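Local coordinates for protein mannitol dehydrogenase (Pseudomonas fluorescens, PDB 1LJ8) that probably catalyses the NAD-dependent oxidation of mannitol at its second carbon, at residues 35-40 and 227-232; 40-45 and 262-267; 232-237 and 255-260. All blocks are in the same frame, centred on the assembly; numbering follows the deposited sequence.

Contact 1 (35-40 and 227-232); sequences GGFHRA and AMVDRI. With NAD (nicotinamide-adenine-dinucleotide), chain B.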
loop_
_atom_site.group_PDB
_atom_site.type_symbol
_atom_site.label_atom_id
_atom_site.label_comp_id
_atom_site.label_asym_id
_atom_site.label_seq_id
_atom_site.Cartn_x
_atom_site.Cartn_y
_atom_site.Cartn_z
ATOM N N GLY A 35 -1.523 -1.968 9.668
ATOM C CA GLY A 35 -0.162 -2.417 9.441
ATOM C C GLY A 35 0.771 -1.259 9.740
ATOM O O GLY A 35 0.526 -0.470 10.689
ATOM N N GLY A 36 1.835 -1.155 8.947
ATOM C CA GLY A 36 2.754 -0.054 9.156
ATOM C C GLY A 36 2.259 1.255 8.569
ATOM O O GLY A 36 2.239 2.293 9.234
ATOM N N PHE A 37 1.826 1.230 7.314
ATOM C CA PHE A 37 1.444 2.489 6.669
ATOM C C PHE A 37 0.324 3.245 7.349
ATOM O O PHE A 37 0.389 4.463 7.517
ATOM C CB PHE A 37 1.075 2.261 5.188
ATOM C CG PHE A 37 0.834 3.539 4.448
ATOM C CD1 PHE A 37 1.856 4.501 4.319
ATOM C CD2 PHE A 37 -0.415 3.817 3.942
ATOM C CE1 PHE A 37 1.586 5.741 3.674
ATOM C CE2 PHE A 37 -0.709 5.030 3.301
ATOM C CZ PHE A 37 0.295 6.001 3.165
ATOM N N HIS A 38 -0.708 2.533 7.770
ATOM C CA HIS A 38 -1.792 3.230 8.457
ATOM C C HIS A 38 -1.257 3.992 9.659
ATOM O O HIS A 38 -1.624 5.139 9.915
ATOM C CB HIS A 38 -2.847 2.223 8.991
ATOM C CG HIS A 38 -3.797 2.850 9.962
ATOM N ND1 HIS A 38 -4.738 3.782 9.566
ATOM C CD2 HIS A 38 -3.898 2.747 11.311
ATOM C CE1 HIS A 38 -5.374 4.230 10.639
ATOM N NE2 HIS A 38 -4.882 3.622 11.709
ATOM N N ARG A 39 -0.375 3.339 10.404
ATOM C CA ARG A 39 0.155 3.941 11.612
ATOM C C ARG A 39 1.095 5.112 11.362
ATOM O O ARG A 39 1.122 6.071 12.156
ATOM C CB ARG A 39 0.898 2.856 12.443
ATOM C CG ARG A 39 -0.089 1.716 12.863
ATOM C CD ARG A 39 0.567 0.870 13.962
ATOM N NE ARG A 39 1.751 0.179 13.425
ATOM C CZ ARG A 39 2.802 -0.181 14.170
ATOM N NH1 ARG A 39 2.807 0.088 15.481
ATOM N NH2 ARG A 39 3.858 -0.797 13.595
ATOM N N ALA A 40 1.873 5.029 10.291
ATOM C CA ALA A 40 2.843 6.104 9.981
ATOM C C ALA A 40 2.213 7.280 9.258
ATOM O O ALA A 40 2.849 8.355 9.149
ATOM C CB ALA A 40 3.965 5.534 9.076
ATOM N N ALA A 227 -7.568 9.574 -3.070
ATOM C CA ALA A 227 -6.465 10.234 -2.371
ATOM C C ALA A 227 -5.127 9.832 -2.930
ATOM O O ALA A 227 -4.980 8.779 -3.533
ATOM C CB ALA A 227 -6.475 9.858 -0.836
HETATM N N MSE A 228 -4.148 10.704 -2.701
HETATM C CA MSE A 228 -2.786 10.362 -2.977
HETATM C C MSE A 228 -2.177 10.253 -1.569
HETATM O O MSE A 228 -2.201 11.238 -0.815
HETATM C CB MSE A 228 -2.065 11.480 -3.686
HETATM C CG MSE A 228 -0.815 10.881 -4.203
HETATM SE SE MSE A 228 0.577 11.510 -3.177
HETATM C CE MSE A 228 0.722 12.582 -4.620
ATOM N N VAL A 229 -1.670 9.079 -1.197
ATOM C CA VAL A 229 -1.105 8.889 0.139
ATOM C C VAL A 229 0.350 8.529 -0.036
ATOM O O VAL A 229 0.688 7.665 -0.859
ATOM C CB VAL A 229 -1.891 7.785 0.899
ATOM C CG1 VAL A 229 -3.384 8.274 1.032
ATOM C CG2 VAL A 229 -1.800 6.428 0.168
ATOM N N ASP A 230 1.243 9.187 0.715
ATOM C CA ASP A 230 2.645 8.931 0.451
ATOM C C ASP A 230 3.508 8.999 1.712
ATOM O O ASP A 230 3.536 10.039 2.354
ATOM C CB ASP A 230 3.117 10.014 -0.551
ATOM C CG ASP A 230 4.466 9.693 -1.211
ATOM O OD1 ASP A 230 5.002 8.621 -0.946
ATOM O OD2 ASP A 230 4.996 10.522 -2.016
ATOM N N ARG A 231 4.155 7.894 2.068
ATOM C CA ARG A 231 5.129 7.885 3.173
ATOM C C ARG A 231 5.747 6.497 3.192
ATOM O O ARG A 231 5.067 5.517 3.510
ATOM C CB ARG A 231 4.529 8.210 4.558
ATOM C CG ARG A 231 5.683 8.290 5.604
ATOM C CD ARG A 231 5.181 8.733 6.984
ATOM N NE ARG A 231 6.214 9.600 7.562
ATOM C CZ ARG A 231 6.086 10.281 8.690
ATOM N NH1 ARG A 231 4.976 10.188 9.411
ATOM N NH2 ARG A 231 7.052 11.151 9.043
ATOM N N ILE A 232 7.023 6.415 2.817
ATOM C CA ILE A 232 7.727 5.122 2.758
ATOM C C ILE A 232 7.800 4.558 4.168
ATOM O O ILE A 232 8.358 5.161 5.095
ATOM C CB ILE A 232 9.109 5.281 2.113
ATOM C CG1 ILE A 232 8.922 5.613 0.605
ATOM C CG2 ILE A 232 9.910 3.985 2.242
ATOM C CD1 ILE A 232 10.238 6.246 -0.019
HETATM P PA NAD B . 1.498 -4.409 6.219
HETATM O O1A NAD B . 1.941 -5.672 5.687
HETATM O O2A NAD B . 2.113 -3.770 7.417
HETATM O O5B NAD B . -0.060 -4.471 6.560
HETATM C C5B NAD B . -1.009 -4.902 5.536
HETATM C C4B NAD B . -2.312 -4.939 6.359
HETATM O O4B NAD B . -3.398 -5.318 5.415
HETATM C C3B NAD B . -2.411 -6.071 7.442
HETATM O O3B NAD B . -3.185 -5.523 8.525
HETATM C C2B NAD B . -3.124 -7.207 6.693
HETATM O O2B NAD B . -3.767 -8.131 7.562
HETATM C C1B NAD B . -4.151 -6.423 5.899
HETATM N N9A NAD B . -4.699 -7.097 4.765
HETATM C C8A NAD B . -4.096 -7.785 3.732
HETATM N N7A NAD B . -4.962 -8.229 2.850
HETATM C C5A NAD B . -6.189 -7.806 3.339
HETATM C C6A NAD B . -7.466 -7.984 2.795
HETATM N N6A NAD B . -7.748 -8.605 1.649
HETATM N N1A NAD B . -8.545 -7.470 3.500
HETATM C C2A NAD B . -8.369 -6.791 4.705
HETATM N N3A NAD B . -7.109 -6.584 5.253
HETATM C C4A NAD B . -6.048 -7.123 4.519
HETATM O O3 NAD B . 1.541 -3.397 4.997
HETATM P PN NAD B . 1.696 -1.798 4.944
HETATM O O1N NAD B . 3.114 -1.462 4.785
HETATM O O2N NAD B . 0.991 -1.254 6.109
HETATM O O5D NAD B . 1.000 -1.437 3.576
HETATM C C5D NAD B . -0.402 -1.649 3.481
HETATM C C4D NAD B . -0.839 -0.889 2.306
HETATM O O4D NAD B . -0.790 0.542 2.477
HETATM C C3D NAD B . -0.131 -1.168 0.931
HETATM O O3D NAD B . -0.556 -2.391 0.339
HETATM C C2D NAD B . -0.404 0.094 0.136
HETATM O O2D NAD B . -1.630 0.002 -0.578
HETATM C C1D NAD B . -0.441 1.196 1.225
HETATM N N1N NAD B . 0.814 1.961 1.361
HETATM C C2N NAD B . 1.992 1.483 1.964
HETATM C C3N NAD B . 3.103 2.285 1.927
HETATM C C7N NAD B . 4.411 1.761 2.550
HETATM O O7N NAD B . 5.441 2.411 2.323
HETATM N N7N NAD B . 4.444 0.630 3.224
HETATM C C4N NAD B . 3.075 3.604 1.258
HETATM C C5N NAD B . 1.844 4.055 0.693
HETATM C C6N NAD B . 0.679 3.237 0.730
#
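The F37 ring lies flat beneath the nicotinamide of NAD, whose C5N sits 3.4 Å above the plane over the ring centre, while the H41 imidazole stacks on the other side, strongly offset toward the rim. Its edge is taken up by strand 227-230 and the residue that follows: V229 CB and the backbone N of D230 lie near the ring plane, and R231 O meets CD1 at 3.5 Å. V229 CG2 comes in at an oblique angle, 3.6 Å from F37 CE2. This is the dinucleotide-binding turn of a Rossmann domain, in which a glycine-rich loop runs into helix 36-40 and the start of that helix receives the diphosphate.

Two backbone N-H groups make that grip. G36 N donates to NAD O2A on one phosphate over 3.0 Å, and F37 N donates to O2N on the other over 2.9 Å. At G35 the chain passes so close to the cofactor that CA lies 3.3 Å from O2A. With CG turned opposite its own backbone N (chi1 -173°), F37 sends its ring out of the helix and under the nicotinamide, where it would help fix the height of that ring.

Farther along the helix the contact becomes polar. R231 reaches past A40, its chain bending at chi3, and its CD packs 4.0 Å from A40 CB. The guanidinium is held through all three nitrogens: NE donates to E259 O, NH2 forms a salt bridge with E87, and NH1 turns to the helix end. There the 2.8 Å bond from R231 NH1 to A40 O lies in both the guanidinium and the carbonyl plane, with an N-H...O angle of 160°.

Contact 2 (40-45 and 262-267); sequences AHQAYY and VQWVLE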
loop_
_atom_site.group_PDB
_atom_site.type_symbol
_atom_site.label_atom_id
_atom_site.label_comp_id
_atom_site.label_asym_id
_atom_site.label_seq_id
_atom_site.Cartn_x
_atom_site.Cartn_y
_atom_site.Cartn_z
ATOM N N ALA A 40 1.873 5.029 10.291
ATOM C CA ALA A 40 2.843 6.104 9.981
ATOM C C ALA A 40 2.213 7.280 9.258
ATOM O O ALA A 40 2.849 8.355 9.149
ATOM C CB ALA A 40 3.965 5.534 9.076
ATOM N N HIS A 41 0.991 7.092 8.783
ATOM C CA HIS A 41 0.347 8.105 7.946
ATOM C C HIS A 41 -0.979 8.575 8.508
ATOM O O HIS A 41 -1.018 9.613 9.141
ATOM C CB HIS A 41 0.222 7.512 6.518
ATOM C CG HIS A 41 -0.255 8.480 5.478
ATOM N ND1 HIS A 41 -1.585 8.609 5.151
ATOM C CD2 HIS A 41 0.427 9.361 4.693
ATOM C CE1 HIS A 41 -1.711 9.532 4.202
ATOM N NE2 HIS A 41 -0.504 10.009 3.916
ATOM N N GLN A 42 -2.068 7.830 8.333
ATOM C CA GLN A 42 -3.333 8.327 8.893
ATOM C C GLN A 42 -3.329 8.471 10.412
ATOM O O GLN A 42 -3.841 9.474 10.949
ATOM C CB GLN A 42 -4.523 7.412 8.518
ATOM C CG GLN A 42 -4.711 7.203 6.993
ATOM C CD GLN A 42 -4.039 5.920 6.536
ATOM O OE1 GLN A 42 -4.464 4.821 6.923
ATOM N NE2 GLN A 42 -2.976 6.044 5.731
ATOM N N ALA A 43 -2.791 7.483 11.141
ATOM C CA ALA A 43 -2.795 7.624 12.609
ATOM C C ALA A 43 -1.842 8.773 13.025
ATOM O O ALA A 43 -2.079 9.476 14.023
ATOM C CB ALA A 43 -2.357 6.299 13.282
ATOM N N TYR A 44 -0.770 8.938 12.256
ATOM C CA TYR A 44 0.196 10.015 12.506
ATOM C C TYR A 44 -0.508 11.403 12.398
ATOM O O TYR A 44 -0.417 12.237 13.302
ATOM C CB TYR A 44 1.304 9.911 11.458
ATOM C CG TYR A 44 2.215 11.120 11.366
ATOM C CD1 TYR A 44 3.186 11.367 12.338
ATOM C CD2 TYR A 44 2.071 12.021 10.318
ATOM C CE1 TYR A 44 4.006 12.520 12.257
ATOM C CE2 TYR A 44 2.885 13.170 10.226
ATOM C CZ TYR A 44 3.843 13.395 11.210
ATOM O OH TYR A 44 4.656 14.513 11.118
ATOM N N TYR A 45 -1.200 11.665 11.285
ATOM C CA TYR A 45 -1.866 12.974 11.142
ATOM C C TYR A 45 -2.979 13.166 12.161
ATOM O O TYR A 45 -3.192 14.256 12.657
ATOM C CB TYR A 45 -2.454 13.128 9.744
ATOM C CG TYR A 45 -1.444 13.450 8.655
ATOM C CD1 TYR A 45 -1.127 12.514 7.669
ATOM C CD2 TYR A 45 -0.890 14.739 8.557
ATOM C CE1 TYR A 45 -0.290 12.834 6.603
ATOM C CE2 TYR A 45 -0.078 15.082 7.490
ATOM C CZ TYR A 45 0.223 14.121 6.512
ATOM O OH TYR A 45 1.022 14.440 5.439
ATOM N N VAL A 262 6.308 13.036 4.290
ATOM C CA VAL A 262 4.939 12.523 4.402
ATOM C C VAL A 262 3.986 13.493 3.705
ATOM O O VAL A 262 4.120 14.728 3.802
ATOM C CB VAL A 262 4.538 12.313 5.909
ATOM C CG1 VAL A 262 4.627 13.610 6.682
ATOM C CG2 VAL A 262 3.136 11.663 6.011
ATOM N N GLN A 263 3.036 12.950 2.961
ATOM C CA GLN A 263 2.091 13.818 2.275
ATOM C C GLN A 263 0.746 13.095 2.145
ATOM O O GLN A 263 0.689 11.874 2.076
ATOM C CB GLN A 263 2.648 14.188 0.867
ATOM C CG GLN A 263 1.742 15.151 0.105
ATOM C CD GLN A 263 2.428 15.712 -1.154
ATOM O OE1 GLN A 263 3.291 15.058 -1.734
ATOM N NE2 GLN A 263 2.009 16.903 -1.593
ATOM N N TRP A 264 -0.329 13.871 2.126
ATOM C CA TRP A 264 -1.678 13.295 1.973
ATOM C C TRP A 264 -2.484 14.362 1.222
ATOM O O TRP A 264 -2.634 15.470 1.721
ATOM C CB TRP A 264 -2.300 13.102 3.364
ATOM C CG TRP A 264 -3.555 12.266 3.390
ATOM C CD1 TRP A 264 -4.204 11.708 2.329
ATOM C CD2 TRP A 264 -4.276 11.877 4.564
ATOM N NE1 TRP A 264 -5.298 10.969 2.781
ATOM C CE2 TRP A 264 -5.358 11.066 4.147
ATOM C CE3 TRP A 264 -4.106 12.131 5.937
ATOM C CZ2 TRP A 264 -6.270 10.505 5.057
ATOM C CZ3 TRP A 264 -5.012 11.574 6.856
ATOM C CH2 TRP A 264 -6.090 10.763 6.405
ATOM N N VAL A 265 -2.951 14.028 0.027
ATOM C CA VAL A 265 -3.814 14.949 -0.693
ATOM C C VAL A 265 -5.135 14.159 -0.848
ATOM O O VAL A 265 -5.125 13.036 -1.346
ATOM C CB VAL A 265 -3.264 15.299 -2.061
ATOM C CG1 VAL A 265 -4.225 16.384 -2.668
ATOM C CG2 VAL A 265 -1.821 15.834 -1.938
ATOM N N LEU A 266 -6.226 14.750 -0.383
ATOM C CA LEU A 266 -7.547 14.103 -0.354
ATOM C C LEU A 266 -8.604 14.899 -1.093
ATOM O O LEU A 266 -8.556 16.128 -1.133
ATOM C CB LEU A 266 -8.082 14.042 1.109
ATOM C CG LEU A 266 -8.178 12.857 2.046
ATOM C CD1 LEU A 266 -8.609 13.296 3.456
ATOM C CD2 LEU A 266 -9.126 11.832 1.466
ATOM N N GLU A 267 -9.595 14.185 -1.609
ATOM C CA GLU A 267 -10.760 14.846 -2.169
ATOM C C GLU A 267 -11.704 15.021 -0.958
ATOM O O GLU A 267 -11.894 14.084 -0.169
ATOM C CB GLU A 267 -11.408 13.981 -3.243
ATOM C CG GLU A 267 -10.533 13.946 -4.494
ATOM C CD GLU A 267 -11.038 12.999 -5.538
ATOM O OE1 GLU A 267 -11.987 12.177 -5.258
ATOM O OE2 GLU A 267 -10.460 13.082 -6.636
HETATM O O HOH W 1 2.239 16.759 5.478
#
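H41 and W264 both carry their CG on the far side from the backbone N (chi1 -172° and -168°), and these torsions swing the two rings out from helix start and strand until they meet. CE1 of H41 stands 3.4 Å above the plane of the W264 ring, displaced toward its rim, with the two rings neither parallel nor perpendicular. L266 CD1 lies on the opposite indole face. Y45 completes the aromatic cluster: its CD1 touches W264 CE3 at 3.5 Å, again obliquely, and its CE1 leans over one face of the H41 imidazole. Q42 brings CG to the six-membered end of the indole.

V262 packs against Y45 and Y44 beside the cluster, with CG2 3.7 Å from Y45 CE1 and CG1 obliquely near Y44 CE2, at 4.0 Å. A water in the plane of the Y45 ring, 2.6 Å from Y45 OH, donates a hydrogen bond to V262 O, so the phenol also reaches the strand's backbone. The whole joins the region where helix 36-40 gives way to helix 42-50 to the middle strand of the three-stranded sheet 227-230, 263-266 and 283-284.

Both imidazole nitrogens of H41 are used. NE2 donates to Q263 O at 2.9 Å, with the oxygen in the ring plane but the donor well above the carbonyl plane. ND1 accepts from Q42 NE2 at 3.0 Å, and the same amide is steadied by H38 ND1 at its OE1. This pattern is consistent with a neutral imidazole protonated on NE2, its rotation fixed from two sides.

Contact 3 (232-237 and 255-260); sequences ITPMTS and PVVCEP. With NAD (nicotinamide-adenine-dinucleotide), chain B.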
loop_
_atom_site.group_PDB
_atom_site.type_symbol
_atom_site.label_atom_id
_atom_site.label_comp_id
_atom_site.label_asym_id
_atom_site.label_seq_id
_atom_site.Cartn_x
_atom_site.Cartn_y
_atom_site.Cartn_z
ATOM N N ILE A 232 7.023 6.415 2.817
ATOM C CA ILE A 232 7.727 5.122 2.758
ATOM C C ILE A 232 7.800 4.558 4.168
ATOM O O ILE A 232 8.358 5.161 5.095
ATOM C CB ILE A 232 9.109 5.281 2.113
ATOM C CG1 ILE A 232 8.922 5.613 0.605
ATOM C CG2 ILE A 232 9.910 3.985 2.242
ATOM C CD1 ILE A 232 10.238 6.246 -0.019
ATOM N N THR A 233 7.250 3.354 4.299
ATOM C CA THR A 233 7.122 2.724 5.616
ATOM C C THR A 233 7.593 1.275 5.548
ATOM O O THR A 233 6.857 0.363 5.144
ATOM C CB THR A 233 5.620 2.810 6.084
ATOM O OG1 THR A 233 5.182 4.195 6.098
ATOM C CG2 THR A 233 5.456 2.184 7.524
ATOM N N PRO A 234 8.842 1.040 5.900
ATOM C CA PRO A 234 9.392 -0.324 5.866
ATOM C C PRO A 234 8.661 -1.252 6.881
ATOM O O PRO A 234 7.890 -0.771 7.735
ATOM C CB PRO A 234 10.843 -0.128 6.338
ATOM C CG PRO A 234 11.163 1.334 5.935
ATOM C CD PRO A 234 9.875 2.065 6.234
HETATM N N MSE A 235 8.971 -2.549 6.795
HETATM C CA MSE A 235 8.477 -3.528 7.767
HETATM C C MSE A 235 9.321 -3.344 9.019
HETATM O O MSE A 235 10.504 -2.964 8.939
HETATM C CB MSE A 235 8.666 -4.974 7.257
HETATM C CG MSE A 235 8.045 -5.204 5.897
HETATM SE SE MSE A 235 8.263 -7.101 5.450
HETATM C CE MSE A 235 10.213 -7.102 5.181
ATOM N N THR A 236 8.718 -3.541 10.186
ATOM C CA THR A 236 9.477 -3.402 11.408
ATOM C C THR A 236 10.191 -4.735 11.637
ATOM O O THR A 236 9.650 -5.664 12.175
ATOM C CB THR A 236 8.557 -3.074 12.592
ATOM O OG1 THR A 236 8.049 -1.735 12.397
ATOM C CG2 THR A 236 9.338 -3.147 13.946
ATOM N N SER A 237 11.428 -4.804 11.194
ATOM C CA SER A 237 12.228 -6.020 11.389
ATOM C C SER A 237 12.813 -5.953 12.820
ATOM O O SER A 237 12.715 -4.943 13.541
ATOM C CB SER A 237 13.356 -5.993 10.371
ATOM O OG SER A 237 14.149 -4.857 10.688
ATOM N N PRO A 255 7.102 -1.012 16.983
ATOM C CA PRO A 255 7.083 0.402 16.608
ATOM C C PRO A 255 6.854 0.477 15.084
ATOM O O PRO A 255 6.881 -0.556 14.406
ATOM C CB PRO A 255 8.487 0.879 16.975
ATOM C CG PRO A 255 9.366 -0.362 16.738
ATOM C CD PRO A 255 8.460 -1.516 17.266
ATOM N N VAL A 256 6.585 1.666 14.558
ATOM C CA VAL A 256 6.464 1.813 13.093
ATOM C C VAL A 256 7.652 2.698 12.680
ATOM O O VAL A 256 7.958 3.683 13.361
ATOM C CB VAL A 256 5.132 2.449 12.632
ATOM C CG1 VAL A 256 4.967 3.921 13.138
ATOM C CG2 VAL A 256 5.075 2.425 11.053
ATOM N N VAL A 257 8.368 2.292 11.631
ATOM C CA VAL A 257 9.501 3.098 11.160
ATOM C C VAL A 257 9.087 3.705 9.815
ATOM O O VAL A 257 8.335 3.073 9.047
ATOM C CB VAL A 257 10.803 2.240 10.967
ATOM C CG1 VAL A 257 11.348 1.823 12.352
ATOM C CG2 VAL A 257 10.537 1.022 10.118
ATOM N N CYS A 258 9.584 4.906 9.514
ATOM C CA CYS A 258 9.161 5.566 8.265
ATOM C C CYS A 258 10.105 6.714 7.975
ATOM O O CYS A 258 10.869 7.137 8.853
ATOM C CB CYS A 258 7.731 6.138 8.433
ATOM S SG CYS A 258 7.500 7.261 9.879
ATOM N N GLU A 259 10.094 7.181 6.724
ATOM C CA GLU A 259 10.930 8.310 6.339
ATOM C C GLU A 259 10.333 9.605 6.876
ATOM O O GLU A 259 9.183 9.660 7.242
ATOM C CB GLU A 259 11.007 8.420 4.810
ATOM C CG GLU A 259 9.645 8.626 4.206
ATOM C CD GLU A 259 9.643 8.900 2.700
ATOM O OE1 GLU A 259 8.585 8.649 2.097
ATOM O OE2 GLU A 259 10.648 9.395 2.117
ATOM N N PRO A 260 11.128 10.676 6.904
ATOM C CA PRO A 260 10.654 11.981 7.390
ATOM C C PRO A 260 9.572 12.555 6.479
ATOM O O PRO A 260 8.604 13.156 6.948
ATOM C CB PRO A 260 11.922 12.881 7.355
ATOM C CG PRO A 260 13.064 11.930 7.302
ATOM C CD PRO A 260 12.577 10.655 6.660
HETATM P PA NAD B . 1.498 -4.409 6.219
HETATM O O1A NAD B . 1.941 -5.672 5.687
HETATM O O2A NAD B . 2.113 -3.770 7.417
HETATM O O5B NAD B . -0.060 -4.471 6.560
HETATM C C5B NAD B . -1.009 -4.902 5.536
HETATM C C4B NAD B . -2.312 -4.939 6.359
HETATM O O4B NAD B . -3.398 -5.318 5.415
HETATM C C3B NAD B . -2.411 -6.071 7.442
HETATM O O3B NAD B . -3.185 -5.523 8.525
HETATM C C2B NAD B . -3.124 -7.207 6.693
HETATM O O2B NAD B . -3.767 -8.131 7.562
HETATM C C1B NAD B . -4.151 -6.423 5.899
HETATM N N9A NAD B . -4.699 -7.097 4.765
HETATM C C8A NAD B . -4.096 -7.785 3.732
HETATM N N7A NAD B . -4.962 -8.229 2.850
HETATM C C5A NAD B . -6.189 -7.806 3.339
HETATM C C6A NAD B . -7.466 -7.984 2.795
HETATM N N6A NAD B . -7.748 -8.605 1.649
HETATM N N1A NAD B . -8.545 -7.470 3.500
HETATM C C2A NAD B . -8.369 -6.791 4.705
HETATM N N3A NAD B . -7.109 -6.584 5.253
HETATM C C4A NAD B . -6.048 -7.123 4.519
HETATM O O3 NAD B . 1.541 -3.397 4.997
HETATM P PN NAD B . 1.696 -1.798 4.944
HETATM O O1N NAD B . 3.114 -1.462 4.785
HETATM O O2N NAD B . 0.991 -1.254 6.109
HETATM O O5D NAD B . 1.000 -1.437 3.576
HETATM C C5D NAD B . -0.402 -1.649 3.481
HETATM C C4D NAD B . -0.839 -0.889 2.306
HETATM O O4D NAD B . -0.790 0.542 2.477
HETATM C C3D NAD B . -0.131 -1.168 0.931
HETATM O O3D NAD B . -0.556 -2.391 0.339
HETATM C C2D NAD B . -0.404 0.094 0.136
HETATM O O2D NAD B . -1.630 0.002 -0.578
HETATM C C1D NAD B . -0.441 1.196 1.225
HETATM N N1N NAD B . 0.814 1.961 1.361
HETATM C C2N NAD B . 1.992 1.483 1.964
HETATM C C3N NAD B . 3.103 2.285 1.927
HETATM C C7N NAD B . 4.411 1.761 2.550
HETATM O O7N NAD B . 5.441 2.411 2.323
HETATM N N7N NAD B . 4.444 0.630 3.224
HETATM C C4N NAD B . 3.075 3.604 1.258
HETATM C C5N NAD B . 1.844 4.055 0.693
HETATM C C6N NAD B . 0.679 3.237 0.730
HETATM O O HOH W 2 7.232 -0.198 10.328
#
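I232 and E259 join their segments through two bonds. I232 N donates to E259 OE1 at 2.8 Å, almost straight (173°) and on the anti side of the carboxylate, while E259 N donates back to I232 O at 3.1 Å. At the other end T236 OG1 gives a short bond to P255 O, 2.6 Å long. Between them, T233 CG2 and P234 CD each approach V257 O to 3.4 Å; that oxygen is buried and has no polar partner in the model. A water ties the middle together, donating to P234 O and T236 OG1 and accepting from V257 N.

The backbone so held presents T233 to the cofactor: T233 N donates to the nicotinamide oxygen O7N at 2.8 Å and T233 O accepts from N7N at 3.1 Å, a pair that would fix the rotation of the carboxamide. E259 OE1 is itself positioned by a salt bridge to R361, and T233 OG1 by R231 O.

Strand 256-258, at the edge of the seven-stranded sheet, runs parallel to 83-87, with V256 and C258 against helix 36-40, and V257 together with P255 just before the strand against helix 238-248.

In the fold
Contacts 1 and 3 both touch NAD, around its diphosphate and nicotinamide. Contacts 1 and 2 have centres about 7 Å apart and share A40; strands 227-230 and 263-266 are neighbours in one sheet, joined by M228 N to V265 O at 2.9 Å. Contacts 1 and 3, about 10 Å apart, share I232 and hold complementary parts of the cofactor, the diphosphate and ring face in the first, the carboxamide in the second; G36 O packs 3.4 Å from V256 CG2 where they meet. Contact 2 does not bind NAD but backs F37 from behind. It lies about 15 Å from contact 3, and the two meet where A40 CB approaches T233 OG1 at 3.5 Å.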